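Local coordinates for PTS EIIA type-4 domain-containing protein (Streptococcus agalactiae NEM316, PDB 4TKZ) that probably serves as a cytoplasmic EIIA component of a mannose-family phosphotransferase system, relaying phosphoryl groups for sugar uptake, at residues A[46-51]-A[74-79]. Sequence-based numbering, arbitrary orientation.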
loop_
_atom_site.group_PDB
_atom_site.type_symbol
_atom_site.label_atom_id
_atom_site.label_comp_id
_atom_site.label_asym_id
_atom_site.label_seq_id
_atom_site.Cartn_x
_atom_site.Cartn_y
_atom_site.Cartn_z
ATOM N N VAL A 46 -13.231 -8.281 16.796
ATOM C CA VAL A 46 -14.665 -8.019 16.913
ATOM C C VAL A 46 -15.175 -7.397 15.627
ATOM O O VAL A 46 -16.208 -7.804 15.086
ATOM C CB VAL A 46 -14.967 -7.078 18.097
ATOM C CG1 VAL A 46 -16.377 -6.515 17.999
ATOM C CG2 VAL A 46 -14.821 -7.840 19.416
ATOM N N ALA A 47 -14.430 -6.416 15.135
ATOM C CA ALA A 47 -14.806 -5.735 13.906
ATOM C C ALA A 47 -14.849 -6.701 12.727
ATOM O O ALA A 47 -15.799 -6.688 11.931
ATOM C CB ALA A 47 -13.861 -4.581 13.623
ATOM N N LEU A 48 -13.819 -7.534 12.604
ATOM C CA LEU A 48 -13.751 -8.472 11.481
ATOM C C LEU A 48 -14.895 -9.475 11.516
ATOM O O LEU A 48 -15.543 -9.697 10.492
ATOM C CB LEU A 48 -12.396 -9.182 11.423
ATOM C CG LEU A 48 -12.105 -10.026 10.180
ATOM C CD1 LEU A 48 -12.181 -9.178 8.888
ATOM C CD2 LEU A 48 -10.739 -10.673 10.285
ATOM N N GLN A 49 -15.144 -10.079 12.687
ATOM C CA GLN A 49 -16.271 -10.988 12.846
ATOM C C GLN A 49 -17.557 -10.373 12.341
ATOM O O GLN A 49 -18.321 -11.002 11.601
ATOM C CB GLN A 49 -16.480 -11.329 14.324
ATOM C CG GLN A 49 -15.453 -12.216 14.955
ATOM C CD GLN A 49 -15.803 -12.470 16.408
ATOM O OE1 GLN A 49 -15.008 -12.208 17.310
ATOM N NE2 GLN A 49 -17.016 -12.948 16.640
ATOM N N ARG A 50 -17.802 -9.134 12.751
ATOM C CA ARG A 50 -19.007 -8.434 12.339
ATOM C C ARG A 50 -19.104 -8.309 10.816
ATOM O O ARG A 50 -20.184 -8.467 10.238
ATOM C CB ARG A 50 -19.065 -7.059 13.014
ATOM C CG ARG A 50 -20.322 -6.264 12.702
ATOM C CD ARG A 50 -20.416 -5.013 13.567
ATOM N NE ARG A 50 -21.400 -4.071 13.032
ATOM C CZ ARG A 50 -21.720 -2.912 13.598
ATOM N NH1 ARG A 50 -21.131 -2.535 14.725
ATOM N NH2 ARG A 50 -22.630 -2.126 13.035
ATOM N N GLU A 51 -17.974 -8.048 10.160
ATOM C CA GLU A 51 -17.997 -7.852 8.710
ATOM C C GLU A 51 -18.219 -9.153 7.936
ATOM O O GLU A 51 -18.667 -9.117 6.798
ATOM C CB GLU A 51 -16.727 -7.139 8.222
ATOM C CG GLU A 51 -16.544 -5.735 8.787
ATOM C CD GLU A 51 -17.608 -4.754 8.306
ATOM O OE1 GLU A 51 -18.228 -4.990 7.243
ATOM O OE2 GLU A 51 -17.838 -3.744 9.006
ATOM N N SER A 74 -5.866 -13.843 9.966
ATOM C CA SER A 74 -5.457 -15.210 9.697
ATOM C C SER A 74 -6.080 -16.187 10.690
ATOM O O SER A 74 -6.534 -17.262 10.301
ATOM C CB SER A 74 -3.934 -15.331 9.760
ATOM O OG SER A 74 -3.335 -14.661 8.667
ATOM N N ALA A 75 -6.095 -15.797 11.962
ATOM C CA ALA A 75 -6.623 -16.644 13.043
ATOM C C ALA A 75 -8.108 -16.900 12.871
ATOM O O ALA A 75 -8.605 -17.994 13.163
ATOM C CB ALA A 75 -6.366 -15.997 14.393
ATOM N N LEU A 76 -8.821 -15.878 12.417
ATOM C CA LEU A 76 -10.256 -15.971 12.250
ATOM C C LEU A 76 -10.612 -16.738 10.984
ATOM O O LEU A 76 -11.664 -17.365 10.920
ATOM C CB LEU A 76 -10.880 -14.578 12.229
ATOM C CG LEU A 76 -12.388 -14.530 12.459
ATOM C CD1 LEU A 76 -12.741 -15.049 13.860
ATOM C CD2 LEU A 76 -12.911 -13.113 12.252
ATOM N N SER A 77 -9.734 -16.695 9.980
ATOM C CA SER A 77 -10.019 -17.309 8.682
ATOM C C SER A 77 -10.172 -18.832 8.737
ATOM O O SER A 77 -10.663 -19.434 7.789
ATOM C CB SER A 77 -8.921 -16.973 7.674
ATOM O OG SER A 77 -7.747 -17.705 7.977
ATOM N N VAL A 78 -9.741 -19.454 9.827
ATOM C CA VAL A 78 -9.808 -20.915 9.918
ATOM C C VAL A 78 -10.904 -21.397 10.865
ATOM O O VAL A 78 -10.946 -22.580 11.222
ATOM C CB VAL A 78 -8.455 -21.520 10.351
ATOM C CG1 VAL A 78 -7.343 -21.072 9.426
ATOM C CG2 VAL A 78 -8.126 -21.126 11.783
ATOM N N GLU A 79 -11.798 -20.497 11.263
ATOM C CA GLU A 79 -12.766 -20.820 12.317
ATOM C C GLU A 79 -14.172 -21.080 11.795
ATOM O O GLU A 79 -15.031 -21.591 12.520
ATOM C CB GLU A 79 -12.825 -19.694 13.339
ATOM C CG GLU A 79 -11.546 -19.460 14.097
ATOM C CD GLU A 79 -11.828 -18.948 15.475
ATOM O OE1 GLU A 79 -12.398 -19.726 16.266
ATOM O OE2 GLU A 79 -11.504 -17.776 15.760
#
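Leu48 and Leu76 meet because each has CG turned opposite its backbone N (chi1 -171° and -163°), which projects both side chains into the groove between helices 41-52 and 68-76. Their directions are opposed, and they pass alongside one another: CD2 of Leu76 comes to 3.8 Å from CG of Leu48. The same methyl reaches the backbone of the next residue, lying 3.8 Å from Gln49 N. Gln49 adds its aliphatic part from another side. Its chain crosses that of Leu76 at roughly a right angle, with CG 3.8 Å from Leu76 CD2 and 4.1 Å from Leu76 CD1, so that both branches of the leucine are engaged by one methylene. Leu76 accounts for slightly more than half of the 142 Å² buried here; all its contacts with the two residues are van der Waals.

Both helices belong to the alpha/beta fold of the EIIA-man family, built on a parallel sheet of strand order 2-1-3-4, and they follow its second and third strands in sequence. The Leu48 side chain also touches Ile5 of strand 3-9, so the interhelical packing continues onto the sheet. A type I turn runs from Leu76 to Glu79, with Glu79 N bonded to Leu76 O at 3.2 Å. Ser77 OG donates to Ser74 O at 2.7 Å, arriving 27° out of the carbonyl plane. Ser74, Ser77 and Val78 also pack on Phe127 of the second subunit, while a salt bridge from Glu79 to Arg45 links the turn back to helix 41-52.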